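Local coordinates for protein choline dehydrogenase and related flavoproteins (PDB 3Q9T) that acts as a formate oxidase of the glucose-methanol-choline oxidoreductase family, with 8-formyl-FAD as its bound cofactor, at residues 29-40 with 220-228; 49-59 with 93-101. All blocks are in the same frame, centred on the assembly; numbering follows the deposited sequence.

Contact 1: residues 29-40 with 220-228. With FAY ([(2R,3S,4R,5R)-5-(6-amino-9H-purin-9-yl)-3,4-dihydroxytetrahydrofuran-2-yl]methyl (2R,3S,4S)-5-(8-formyl-7-methyl-2,4-dioxo-3,4-dihydrobenzo[g]pteridin-10(2H)-yl)-2,3,4-trihydroxypentyl dihydrogen diphosphate), chain D.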
loop_
_atom_site.group_PDB
_atom_site.type_symbol
_atom_site.label_atom_id
_atom_site.label_comp_id
_atom_site.label_asym_id
_atom_site.label_seq_id
_atom_site.Cartn_x
_atom_site.Cartn_y
_atom_site.Cartn_z
ATOM N N PRO A 29 -46.355 -18.361 5.298
ATOM C CA PRO A 29 -46.208 -18.064 6.731
ATOM C C PRO A 29 -45.880 -19.324 7.540
ATOM O O PRO A 29 -45.411 -19.227 8.670
ATOM C CB PRO A 29 -47.582 -17.513 7.117
ATOM C CG PRO A 29 -48.516 -18.053 6.071
ATOM C CD PRO A 29 -47.714 -18.085 4.807
ATOM N N ASN A 30 -46.098 -20.491 6.945
ATOM C CA ASN A 30 -45.806 -21.750 7.609
ATOM C C ASN A 30 -44.361 -22.233 7.486
ATOM O O ASN A 30 -43.943 -23.148 8.191
ATOM C CB ASN A 30 -46.733 -22.832 7.082
ATOM C CG ASN A 30 -48.186 -22.502 7.309
ATOM O OD1 ASN A 30 -48.638 -22.372 8.450
ATOM N ND2 ASN A 30 -48.926 -22.355 6.224
ATOM N N VAL A 31 -43.607 -21.644 6.571
ATOM C CA VAL A 31 -42.233 -22.079 6.370
ATOM C C VAL A 31 -41.342 -21.402 7.412
ATOM O O VAL A 31 -41.407 -20.191 7.591
ATOM C CB VAL A 31 -41.774 -21.790 4.926
ATOM C CG1 VAL A 31 -40.290 -22.025 4.782
ATOM C CG2 VAL A 31 -42.578 -22.656 3.934
ATOM N N THR A 32 -40.547 -22.183 8.135
ATOM C CA THR A 32 -39.632 -21.600 9.125
ATOM C C THR A 32 -38.300 -21.222 8.500
ATOM O O THR A 32 -37.663 -22.038 7.833
ATOM C CB THR A 32 -39.334 -22.555 10.289
ATOM O OG1 THR A 32 -39.042 -23.862 9.769
ATOM C CG2 THR A 32 -40.513 -22.619 11.250
ATOM N N VAL A 33 -37.874 -19.991 8.747
ATOM C CA VAL A 33 -36.633 -19.477 8.181
ATOM C C VAL A 33 -35.755 -18.902 9.292
ATOM O O VAL A 33 -36.218 -18.106 10.139
ATOM C CB VAL A 33 -36.916 -18.360 7.123
ATOM C CG1 VAL A 33 -35.625 -17.903 6.415
ATOM C CG2 VAL A 33 -37.948 -18.820 6.102
ATOM N N LEU A 34 -34.488 -19.306 9.290
ATOM C CA LEU A 34 -33.504 -18.719 10.200
ATOM C C LEU A 34 -32.523 -17.862 9.414
ATOM O O LEU A 34 -32.064 -18.272 8.356
ATOM C CB LEU A 34 -32.726 -19.807 10.952
ATOM C CG LEU A 34 -31.425 -19.358 11.640
ATOM C CD1 LEU A 34 -31.719 -18.568 12.917
ATOM C CD2 LEU A 34 -30.540 -20.553 11.949
ATOM N N ILE A 35 -32.213 -16.673 9.934
ATOM C CA ILE A 35 -31.102 -15.872 9.426
ATOM C C ILE A 35 -30.003 -15.667 10.482
ATOM O O ILE A 35 -30.247 -15.072 11.521
ATOM C CB ILE A 35 -31.565 -14.473 8.959
ATOM C CG1 ILE A 35 -32.738 -14.593 7.986
ATOM C CG2 ILE A 35 -30.401 -13.725 8.313
ATOM C CD1 ILE A 35 -33.468 -13.284 7.742
ATOM N N VAL A 36 -28.795 -16.150 10.204
ATOM C CA VAL A 36 -27.631 -15.808 11.028
ATOM C C VAL A 36 -26.838 -14.672 10.383
ATOM O O VAL A 36 -26.705 -14.604 9.163
ATOM C CB VAL A 36 -26.711 -17.026 11.326
ATOM C CG1 VAL A 36 -27.453 -18.073 12.159
ATOM C CG2 VAL A 36 -26.157 -17.634 10.052
ATOM N N GLU A 37 -26.334 -13.772 11.222
ATOM C CA GLU A 37 -25.750 -12.514 10.780
ATOM C C GLU A 37 -24.762 -12.041 11.832
ATOM O O GLU A 37 -25.086 -12.031 13.022
ATOM C CB GLU A 37 -26.841 -11.457 10.623
ATOM C CG GLU A 37 -26.332 -10.048 10.466
ATOM C CD GLU A 37 -25.352 -9.911 9.310
ATOM O OE1 GLU A 37 -25.574 -10.537 8.256
ATOM O OE2 GLU A 37 -24.352 -9.189 9.464
ATOM N N ALA A 38 -23.568 -11.653 11.384
ATOM C CA ALA A 38 -22.505 -11.169 12.274
ATOM C C ALA A 38 -22.810 -9.814 12.928
ATOM O O ALA A 38 -22.445 -9.586 14.075
ATOM C CB ALA A 38 -21.172 -11.113 11.522
ATOM N N GLY A 39 -23.477 -8.925 12.194
ATOM C CA GLY A 39 -23.766 -7.583 12.671
ATOM C C GLY A 39 -25.027 -7.452 13.518
ATOM O O GLY A 39 -25.652 -8.452 13.874
ATOM N N ILE A 40 -25.397 -6.211 13.831
ATOM C CA ILE A 40 -26.586 -5.912 14.629
ATOM C C ILE A 40 -27.866 -6.278 13.888
ATOM O O ILE A 40 -27.874 -6.433 12.658
ATOM C CB ILE A 40 -26.699 -4.410 14.981
ATOM C CG1 ILE A 40 -26.613 -3.559 13.716
ATOM C CG2 ILE A 40 -25.626 -3.972 15.968
ATOM C CD1 ILE A 40 -27.507 -2.321 13.789
ATOM N N ASN A 220 -42.337 -16.054 11.150
ATOM C CA ASN A 220 -41.727 -17.320 10.765
ATOM C C ASN A 220 -40.227 -17.175 10.461
ATOM O O ASN A 220 -39.523 -18.165 10.233
ATOM C CB ASN A 220 -42.481 -17.993 9.601
ATOM C CG ASN A 220 -42.739 -17.047 8.440
ATOM O OD1 ASN A 220 -42.879 -15.844 8.635
ATOM N ND2 ASN A 220 -42.823 -17.596 7.223
ATOM N N ILE A 221 -39.735 -15.942 10.465
ATOM C CA ILE A 221 -38.301 -15.716 10.333
ATOM C C ILE A 221 -37.676 -15.513 11.694
ATOM O O ILE A 221 -38.052 -14.592 12.417
ATOM C CB ILE A 221 -37.966 -14.478 9.469
ATOM C CG1 ILE A 221 -38.573 -14.624 8.071
ATOM C CG2 ILE A 221 -36.457 -14.301 9.395
ATOM C CD1 ILE A 221 -38.289 -13.468 7.133
ATOM N N THR A 222 -36.741 -16.385 12.054
ATOM C CA THR A 222 -35.957 -16.165 13.261
ATOM C C THR A 222 -34.682 -15.420 12.884
ATOM O O THR A 222 -33.905 -15.866 12.034
ATOM C CB THR A 222 -35.624 -17.479 14.020
ATOM O OG1 THR A 222 -36.838 -18.124 14.424
ATOM C CG2 THR A 222 -34.797 -17.186 15.274
ATOM N N ILE A 223 -34.478 -14.258 13.490
ATOM C CA ILE A 223 -33.246 -13.539 13.226
ATOM C C ILE A 223 -32.246 -13.588 14.382
ATOM O O ILE A 223 -32.495 -13.065 15.472
ATOM C CB ILE A 223 -33.496 -12.100 12.760
ATOM C CG1 ILE A 223 -34.431 -12.115 11.546
ATOM C CG2 ILE A 223 -32.175 -11.459 12.377
ATOM C CD1 ILE A 223 -35.006 -10.760 11.173
ATOM N N VAL A 224 -31.107 -14.217 14.118
ATOM C CA VAL A 224 -30.019 -14.296 15.097
ATOM C C VAL A 224 -28.836 -13.445 14.625
ATOM O O VAL A 224 -28.038 -13.881 13.796
ATOM C CB VAL A 224 -29.576 -15.747 15.335
ATOM C CG1 VAL A 224 -28.383 -15.806 16.293
ATOM C CG2 VAL A 224 -30.740 -16.566 15.873
ATOM N N PRO A 225 -28.766 -12.203 15.120
ATOM C CA PRO A 225 -27.711 -11.234 14.834
ATOM C C PRO A 225 -26.542 -11.440 15.794
ATOM O O PRO A 225 -26.651 -12.247 16.720
ATOM C CB PRO A 225 -28.390 -9.904 15.148
ATOM C CG PRO A 225 -29.336 -10.237 16.283
ATOM C CD PRO A 225 -29.803 -11.649 16.014
ATOM N N GLU A 226 -25.447 -10.715 15.584
ATOM C CA GLU A 226 -24.284 -10.796 16.475
ATOM C C GLU A 226 -23.721 -12.208 16.621
ATOM O O GLU A 226 -23.285 -12.567 17.704
ATOM C CB GLU A 226 -24.616 -10.299 17.880
ATOM C CG GLU A 226 -25.403 -9.020 17.940
ATOM C CD GLU A 226 -24.530 -7.831 18.197
ATOM O OE1 GLU A 226 -23.402 -7.802 17.658
ATOM O OE2 GLU A 226 -24.970 -6.933 18.948
ATOM N N VAL A 227 -23.721 -13.004 15.553
ATOM C CA VAL A 227 -23.078 -14.311 15.600
ATOM C C VAL A 227 -22.164 -14.456 14.403
ATOM O O VAL A 227 -22.511 -14.055 13.296
ATOM C CB VAL A 227 -24.085 -15.488 15.624
ATOM C CG1 VAL A 227 -24.951 -15.436 16.879
ATOM C CG2 VAL A 227 -24.945 -15.503 14.351
ATOM N N HIS A 228 -20.988 -15.029 14.634
ATOM C CA HIS A 228 -19.978 -15.161 13.598
ATOM C C HIS A 228 -19.908 -16.617 13.136
ATOM O O HIS A 228 -19.748 -17.544 13.950
ATOM C CB HIS A 228 -18.629 -14.709 14.164
ATOM C CG HIS A 228 -17.605 -14.403 13.122
ATOM N ND1 HIS A 228 -17.374 -13.126 12.656
ATOM C CD2 HIS A 228 -16.738 -15.208 12.462
ATOM C CE1 HIS A 228 -16.411 -13.157 11.754
ATOM N NE2 HIS A 228 -16.007 -14.408 11.617
HETATM P P FAY D . -24.291 -9.219 -1.040
HETATM N N1 FAY D . -24.039 -1.038 -5.534
HETATM C C2 FAY D . -25.003 -0.248 -6.157
HETATM O O2 FAY D . -25.826 -0.759 -6.908
HETATM N N3 FAY D . -25.348 0.966 -5.602
HETATM C C4 FAY D . -24.414 1.636 -4.851
HETATM O O4 FAY D . -24.353 2.873 -4.981
HETATM N N5 FAY D . -22.488 1.495 -3.449
HETATM C C6 FAY D . -20.969 1.361 -1.661
HETATM C C7 FAY D . -20.250 0.634 -0.729
HETATM C C8 FAY D . -20.299 -0.763 -0.760
HETATM O O8 FAY D . -19.864 -2.704 0.479
HETATM C C9 FAY D . -21.170 -1.404 -1.652
HETATM P PA FAY D . -23.584 -8.343 1.556
HETATM C "C1'" FAY D . -22.731 -2.838 -3.688
HETATM C C10 FAY D . -23.217 -0.494 -4.576
HETATM N N10 FAY D . -22.540 -1.319 -3.673
HETATM N N1A FAY D . -20.508 -14.639 9.952
HETATM O O1A FAY D . -22.313 -7.759 2.078
HETATM C C1B FAY D . -22.679 -11.170 6.661
HETATM O O1P FAY D . -25.609 -9.820 -0.613
HETATM C "C2'" FAY D . -23.996 -3.268 -2.910
HETATM O "O2'" FAY D . -24.014 -2.558 -1.723
HETATM C C2A FAY D . -21.781 -14.102 10.011
HETATM O O2A FAY D . -24.666 -7.334 1.317
HETATM C C2B FAY D . -22.316 -9.705 6.500
HETATM O O2B FAY D . -22.317 -8.990 7.722
HETATM O O2P FAY D . -23.613 -10.082 -2.089
HETATM C "C3'" FAY D . -24.327 -4.767 -2.611
HETATM O "O3'" FAY D . -24.867 -5.032 -1.319
HETATM N N3A FAY D . -22.203 -13.188 9.059
HETATM C C3B FAY D . -23.420 -9.224 5.584
HETATM O O3B FAY D . -24.556 -8.939 6.362
HETATM O O3P FAY D . -23.287 -9.157 0.218
HETATM C "C4'" FAY D . -23.197 -5.741 -2.829
HETATM O "O4'" FAY D . -22.682 -5.451 -4.125
HETATM C C4A FAY D . -21.361 -12.824 8.058
HETATM C C4B FAY D . -23.750 -10.438 4.752
HETATM O O4B FAY D . -23.159 -11.553 5.397
HETATM C C4X FAY D . -23.336 0.889 -4.341
HETATM C "C5'" FAY D . -23.696 -7.202 -2.711
HETATM O "O5'" FAY D . -24.405 -7.666 -1.553
HETATM C C5A FAY D . -20.079 -13.362 7.976
HETATM C C5B FAY D . -23.241 -10.292 3.332
HETATM O O5B FAY D . -24.113 -9.426 2.647
HETATM C C5X FAY D . -21.657 0.709 -2.681
HETATM C C6A FAY D . -19.643 -14.274 8.935
HETATM N N6A FAY D . -18.377 -14.716 8.914
HETATM N N7A FAY D . -19.475 -12.833 6.893
HETATM C C7M FAY D . -19.289 1.379 0.166
HETATM C C8A FAY D . -20.330 -11.989 6.278
HETATM C C8M FAY D . -19.858 -1.493 0.450
HETATM C C9A FAY D . -21.820 -0.686 -2.654
HETATM N N9A FAY D . -21.493 -11.970 6.990
HETATM O O HOH W 1 -20.861 -8.002 15.729
#
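Glu37 O takes one almost straight hydrogen bond from the other segment, Val227 N donating at 3.0 Å (178°), and Pro225 CA adds a CH···O contact. Close by, Gly39 O takes Glu226 N, and a water links Ala38 O to Glu226 OE1. Ahead of these bonds, strands 33-36 and 221-224 run parallel, 16° apart. Val33 N and Ile35 N donate to Asn220 O and Thr222 O, while Val33 O and Ile35 O accept from Thr222 N and Val224 N. Asn220 points its side chain at 29-40; chi1 of 49° tucks the amide over its own backbone, and ND2 donates to Val31 O (3.0 Å) and also to Ala26 O.

On one face of the sheet, Ile35 CD1 rests on Ile221 CG2 (3.6 Å) and lies farther from Ile223 CG1 (4.1 Å), with helix 16-25 packed over Ile35. On the other, Leu34 CD1 meets Val224 CG2 at 3.7 Å and Val36 packs on Val227. Just past the strand, the Glu37 carboxylate spans the adenosine ribose, OE1 accepting from FAY O3B and OE2 from FAY O2B, both at 2.7 Å. OE2 also takes Gly39 N (2.9 Å) on its anti side; with the two hydroxyls this sets the carboxylate's rotation. An acid after the second strand, reading both ribose hydroxyls, is the hallmark of a Rossmann-type FAD site, and these donors probably keep Glu37 ionised.

Contact 2: residues 49-59 with 93-101. With FAY ([(2R,3S,4R,5R)-5-(6-amino-9H-purin-9-yl)-3,4-dihydroxytetrahydrofuran-2-yl]methyl (2R,3S,4S)-5-(8-formyl-7-methyl-2,4-dioxo-3,4-dihydrobenzo[g]pteridin-10(2H)-yl)-2,3,4-trihydroxypentyl dihydrogen diphosphate), chain D.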
loop_
_atom_site.group_PDB
_atom_site.type_symbol
_atom_site.label_atom_id
_atom_site.label_comp_id
_atom_site.label_asym_id
_atom_site.label_seq_id
_atom_site.Cartn_x
_atom_site.Cartn_y
_atom_site.Cartn_z
ATOM N N ILE A 49 -27.411 4.806 9.479
ATOM C CA ILE A 49 -27.815 3.840 8.460
ATOM C C ILE A 49 -29.016 4.330 7.661
ATOM O O ILE A 49 -29.027 4.241 6.421
ATOM C CB ILE A 49 -28.105 2.441 9.058
ATOM C CG1 ILE A 49 -26.786 1.737 9.392
ATOM C CG2 ILE A 49 -28.910 1.586 8.079
ATOM C CD1 ILE A 49 -26.945 0.436 10.184
ATOM N N THR A 50 -30.018 4.874 8.357
ATOM C CA THR A 50 -31.281 5.208 7.688
ATOM C C THR A 50 -31.224 6.526 6.919
ATOM O O THR A 50 -32.030 6.766 6.008
ATOM C CB THR A 50 -32.478 5.197 8.647
ATOM O OG1 THR A 50 -32.269 6.148 9.705
ATOM C CG2 THR A 50 -32.659 3.800 9.243
ATOM N N THR A 51 -30.259 7.362 7.288
ATOM C CA THR A 51 -30.089 8.701 6.711
ATOM C C THR A 51 -29.141 8.716 5.515
ATOM O O THR A 51 -27.935 8.552 5.686
ATOM C CB THR A 51 -29.477 9.628 7.747
ATOM O OG1 THR A 51 -30.280 9.601 8.934
ATOM C CG2 THR A 51 -29.362 11.042 7.193
ATOM N N PRO A 52 -29.675 8.928 4.303
ATOM C CA PRO A 52 -28.823 8.742 3.117
ATOM C C PRO A 52 -27.576 9.616 3.075
ATOM O O PRO A 52 -26.579 9.176 2.501
ATOM C CB PRO A 52 -29.756 9.072 1.949
ATOM C CG PRO A 52 -31.124 8.745 2.480
ATOM C CD PRO A 52 -31.086 9.132 3.944
ATOM N N SER A 53 -27.602 10.810 3.659
ATOM C CA SER A 53 -26.438 11.692 3.533
ATOM C C SER A 53 -25.285 11.279 4.441
ATOM O O SER A 53 -24.181 11.797 4.313
ATOM C CB SER A 53 -26.802 13.172 3.759
ATOM O OG SER A 53 -27.207 13.441 5.092
ATOM N N SER A 54 -25.550 10.346 5.350
ATOM C CA SER A 54 -24.539 9.845 6.276
ATOM C C SER A 54 -23.755 8.652 5.720
ATOM O O SER A 54 -22.797 8.210 6.348
ATOM C CB SER A 54 -25.190 9.406 7.592
ATOM O OG SER A 54 -25.587 10.506 8.380
ATOM N N ALA A 55 -24.166 8.127 4.567
ATOM C CA ALA A 55 -23.580 6.887 4.019
ATOM C C ALA A 55 -22.053 6.821 4.094
ATOM O O ALA A 55 -21.493 5.893 4.692
ATOM C CB ALA A 55 -24.051 6.652 2.592
ATOM N N MET A 56 -21.385 7.800 3.487
ATOM C CA MET A 56 -19.925 7.830 3.477
ATOM C C MET A 56 -19.312 7.775 4.875
ATOM O O MET A 56 -18.268 7.156 5.075
ATOM C CB MET A 56 -19.400 9.021 2.661
ATOM C CG MET A 56 -19.784 8.888 1.210
ATOM S SD MET A 56 -19.054 10.052 0.051
ATOM C CE MET A 56 -20.093 11.482 0.349
ATOM N N ASP A 57 -19.982 8.377 5.848
ATOM C CA ASP A 57 -19.501 8.331 7.218
ATOM C C ASP A 57 -19.515 6.922 7.799
ATOM O O ASP A 57 -18.929 6.705 8.846
ATOM C CB ASP A 57 -20.353 9.225 8.126
ATOM C CG ASP A 57 -20.232 10.702 7.787
ATOM O OD1 ASP A 57 -19.127 11.143 7.400
ATOM O OD2 ASP A 57 -21.251 11.423 7.916
ATOM N N LEU A 58 -20.206 5.978 7.156
ATOM C CA LEU A 58 -20.248 4.591 7.647
ATOM C C LEU A 58 -18.950 3.808 7.398
ATOM O O LEU A 58 -18.758 2.726 7.963
ATOM C CB LEU A 58 -21.427 3.815 7.050
ATOM C CG LEU A 58 -22.829 4.269 7.450
ATOM C CD1 LEU A 58 -23.865 3.632 6.529
ATOM C CD2 LEU A 58 -23.131 3.970 8.913
ATOM N N ARG A 59 -18.072 4.341 6.550
ATOM C CA ARG A 59 -16.749 3.754 6.371
ATOM C C ARG A 59 -15.985 3.826 7.692
ATOM O O ARG A 59 -16.009 4.842 8.377
ATOM C CB ARG A 59 -15.957 4.473 5.271
ATOM C CG ARG A 59 -16.474 4.252 3.849
ATOM C CD ARG A 59 -15.362 4.498 2.790
ATOM N NE ARG A 59 -14.554 5.635 3.186
ATOM C CZ ARG A 59 -13.229 5.685 3.165
ATOM N NH1 ARG A 59 -12.507 4.659 2.728
ATOM N NH2 ARG A 59 -12.627 6.787 3.582
ATOM N N SER A 93 -24.223 -4.978 2.988
ATOM C CA SER A 93 -23.744 -3.792 2.288
ATOM C C SER A 93 -24.852 -2.906 1.734
ATOM O O SER A 93 -24.591 -1.754 1.405
ATOM C CB SER A 93 -22.753 -4.170 1.192
ATOM O OG SER A 93 -21.596 -4.767 1.761
ATOM N N SER A 94 -26.080 -3.420 1.629
ATOM C CA SER A 94 -27.221 -2.560 1.262
ATOM C C SER A 94 -27.561 -1.561 2.392
ATOM O O SER A 94 -28.329 -0.620 2.205
ATOM C CB SER A 94 -28.457 -3.397 0.886
ATOM O OG SER A 94 -29.124 -3.898 2.040
ATOM N N SER A 95 -26.987 -1.784 3.566
ATOM C CA SER A 95 -27.134 -0.860 4.689
ATOM C C SER A 95 -26.082 0.246 4.745
ATOM O O SER A 95 -26.204 1.173 5.553
ATOM C CB SER A 95 -27.095 -1.621 6.004
ATOM O OG SER A 95 -28.284 -2.365 6.182
ATOM N N LEU A 96 -25.039 0.161 3.926
ATOM C CA LEU A 96 -24.070 1.259 3.906
ATOM C C LEU A 96 -23.664 1.742 2.508
ATOM O O LEU A 96 -22.732 2.539 2.384
ATOM C CB LEU A 96 -22.832 0.967 4.781
ATOM C CG LEU A 96 -22.011 -0.319 4.659
ATOM C CD1 LEU A 96 -21.674 -0.705 3.224
ATOM C CD2 LEU A 96 -20.734 -0.251 5.524
ATOM N N ASN A 97 -24.374 1.281 1.476
ATOM C CA ASN A 97 -24.014 1.601 0.085
ATOM C C ASN A 97 -24.507 2.971 -0.376
ATOM O O ASN A 97 -25.123 3.700 0.410
ATOM C CB ASN A 97 -24.399 0.464 -0.892
ATOM C CG ASN A 97 -25.904 0.430 -1.228
ATOM O OD1 ASN A 97 -26.650 1.367 -0.940
ATOM N ND2 ASN A 97 -26.340 -0.656 -1.864
ATOM N N TYR A 98 -24.203 3.347 -1.624
ATOM C CA TYR A 98 -24.543 4.694 -2.108
ATOM C C TYR A 98 -25.743 4.727 -3.082
ATOM O O TYR A 98 -25.836 5.569 -3.989
ATOM C CB TYR A 98 -23.291 5.432 -2.635
ATOM C CG TYR A 98 -22.155 5.345 -1.634
ATOM C CD1 TYR A 98 -20.851 5.088 -2.044
ATOM C CD2 TYR A 98 -22.403 5.476 -0.262
ATOM C CE1 TYR A 98 -19.820 4.971 -1.121
ATOM C CE2 TYR A 98 -21.380 5.358 0.671
ATOM C CZ TYR A 98 -20.087 5.102 0.231
ATOM O OH TYR A 98 -19.059 4.966 1.139
ATOM N N PHE A 99 -26.641 3.768 -2.876
ATOM C CA PHE A 99 -28.050 3.884 -3.261
ATOM C C PHE A 99 -28.407 3.659 -4.721
ATOM O O PHE A 99 -29.526 3.234 -5.008
ATOM C CB PHE A 99 -28.613 5.236 -2.809
ATOM C CG PHE A 99 -28.277 5.577 -1.411
ATOM C CD1 PHE A 99 -28.904 4.915 -0.350
ATOM C CD2 PHE A 99 -27.339 6.552 -1.130
ATOM C CE1 PHE A 99 -28.602 5.237 0.973
ATOM C CE2 PHE A 99 -27.023 6.869 0.194
ATOM C CZ PHE A 99 -27.657 6.195 1.243
ATOM N N THR A 100 -27.487 3.961 -5.632
ATOM C CA THR A 100 -27.791 3.884 -7.057
ATOM C C THR A 100 -28.381 2.534 -7.451
ATOM O O THR A 100 -27.939 1.478 -6.994
ATOM C CB THR A 100 -26.592 4.194 -7.951
ATOM O OG1 THR A 100 -25.823 5.266 -7.388
ATOM C CG2 THR A 100 -27.084 4.614 -9.332
ATOM N N TRP A 101 -29.410 2.594 -8.287
ATOM C CA TRP A 101 -30.164 1.415 -8.682
ATOM C C TRP A 101 -30.205 1.383 -10.187
ATOM O O TRP A 101 -30.938 2.159 -10.809
ATOM C CB TRP A 101 -31.573 1.496 -8.124
ATOM C CG TRP A 101 -32.459 0.326 -8.453
ATOM C CD1 TRP A 101 -33.290 0.210 -9.524
ATOM C CD2 TRP A 101 -32.637 -0.871 -7.674
ATOM N NE1 TRP A 101 -33.970 -0.985 -9.469
ATOM C CE2 TRP A 101 -33.589 -1.667 -8.344
ATOM C CE3 TRP A 101 -32.077 -1.347 -6.481
ATOM C CZ2 TRP A 101 -33.991 -2.911 -7.868
ATOM C CZ3 TRP A 101 -32.476 -2.580 -6.007
ATOM C CH2 TRP A 101 -33.426 -3.353 -6.699
HETATM P P FAY D . -24.291 -9.219 -1.040
HETATM N N1 FAY D . -24.039 -1.038 -5.534
HETATM C C2 FAY D . -25.003 -0.248 -6.157
HETATM O O2 FAY D . -25.826 -0.759 -6.908
HETATM N N3 FAY D . -25.348 0.966 -5.602
HETATM C C4 FAY D . -24.414 1.636 -4.851
HETATM O O4 FAY D . -24.353 2.873 -4.981
HETATM N N5 FAY D . -22.488 1.495 -3.449
HETATM C C6 FAY D . -20.969 1.361 -1.661
HETATM C C7 FAY D . -20.250 0.634 -0.729
HETATM C C8 FAY D . -20.299 -0.763 -0.760
HETATM O O8 FAY D . -19.864 -2.704 0.479
HETATM C C9 FAY D . -21.170 -1.404 -1.652
HETATM P PA FAY D . -23.584 -8.343 1.556
HETATM C "C1'" FAY D . -22.731 -2.838 -3.688
HETATM C C10 FAY D . -23.217 -0.494 -4.576
HETATM N N10 FAY D . -22.540 -1.319 -3.673
HETATM N N1A FAY D . -20.508 -14.639 9.952
HETATM O O1A FAY D . -22.313 -7.759 2.078
HETATM C C1B FAY D . -22.679 -11.170 6.661
HETATM O O1P FAY D . -25.609 -9.820 -0.613
HETATM C "C2'" FAY D . -23.996 -3.268 -2.910
HETATM O "O2'" FAY D . -24.014 -2.558 -1.723
HETATM C C2A FAY D . -21.781 -14.102 10.011
HETATM O O2A FAY D . -24.666 -7.334 1.317
HETATM C C2B FAY D . -22.316 -9.705 6.500
HETATM O O2B FAY D . -22.317 -8.990 7.722
HETATM O O2P FAY D . -23.613 -10.082 -2.089
HETATM C "C3'" FAY D . -24.327 -4.767 -2.611
HETATM O "O3'" FAY D . -24.867 -5.032 -1.319
HETATM N N3A FAY D . -22.203 -13.188 9.059
HETATM C C3B FAY D . -23.420 -9.224 5.584
HETATM O O3B FAY D . -24.556 -8.939 6.362
HETATM O O3P FAY D . -23.287 -9.157 0.218
HETATM C "C4'" FAY D . -23.197 -5.741 -2.829
HETATM O "O4'" FAY D . -22.682 -5.451 -4.125
HETATM C C4A FAY D . -21.361 -12.824 8.058
HETATM C C4B FAY D . -23.750 -10.438 4.752
HETATM O O4B FAY D . -23.159 -11.553 5.397
HETATM C C4X FAY D . -23.336 0.889 -4.341
HETATM C "C5'" FAY D . -23.696 -7.202 -2.711
HETATM O "O5'" FAY D . -24.405 -7.666 -1.553
HETATM C C5A FAY D . -20.079 -13.362 7.976
HETATM C C5B FAY D . -23.241 -10.292 3.332
HETATM O O5B FAY D . -24.113 -9.426 2.647
HETATM C C5X FAY D . -21.657 0.709 -2.681
HETATM C C6A FAY D . -19.643 -14.274 8.935
HETATM N N6A FAY D . -18.377 -14.716 8.914
HETATM N N7A FAY D . -19.475 -12.833 6.893
HETATM C C7M FAY D . -19.289 1.379 0.166
HETATM C C8A FAY D . -20.330 -11.989 6.278
HETATM C C8M FAY D . -19.858 -1.493 0.450
HETATM C C9A FAY D . -21.820 -0.686 -2.654
HETATM N N9A FAY D . -21.493 -11.970 6.990
HETATM O O HOH W 2 -20.218 3.704 3.357
#
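Ala55 CB pushes against the edge of the Tyr98 ring, in its plane and 3.5 Å from CD2, and forms the centre of the closely fitted part of this contact. On one flank Pro52 CB meets Phe99 CZ at 3.6 Å, and Pro52 O lies at the edge of the same ring. On the other, Leu58 CD1 presses on Leu96 CB at 3.4 Å, tighter than usual for two carbons. The CD1 branch of Leu96 reaches the flavin's formyl carbon, FAY C8M, at 3.4 Å.

The fit is looser around the far half of Tyr98. Met56, partly exposed, crosses the ring at about a right angle, its SD 5.3 Å from the centroid in a distant Met-aromatic contact; FAY C6 lies over the opposite face. Arg59 comes to the hydroxyl with its aliphatic CG, 3.8 Å from Tyr98 OH, and not with its guanidinium. Here a water makes a polar link, accepting from Tyr98 OH at 2.8 Å and donating to Ala55 O and Leu96 O.

On its other side segment 93-101 lines the flavin. Asn97 OD1 accepts Phe99 N in an Asx turn, its ND2 donates to FAY O2' (3.0 Å) and to Gln555 OE1, and Thr100 O accepts from FAY N3. Arg208 of strand 207-208 bonds Ile49 O and Asn97 O, joining the segments; Ile203 of strand 195-204 packs on both Pro52 and Phe99, and helix 555-572 touches Ser94 through Tyr559.

From the N terminus the chain first lays down 29-40, then 49-59 soon after, then 93-101, and only much later 220-228. Contact 2 closes a loop of 33 intervening residues, and this loop is nested inside the 179-residue loop closed by contact 1; the two do not cross. Contact 1 adds the outermost strand 221-224 to the five-stranded parallel sheet of the nucleotide-binding fold, whereas contact 2 joins the turns after helix 47-50 to the flavin-binding segment beside strands 195-204 and 207-208. Their centres are about 23 Å apart and their nearest atoms about 5 Å, yet one cofactor spans both: adenosine at contact 1; flavin, ribityl and diphosphate at contact 2.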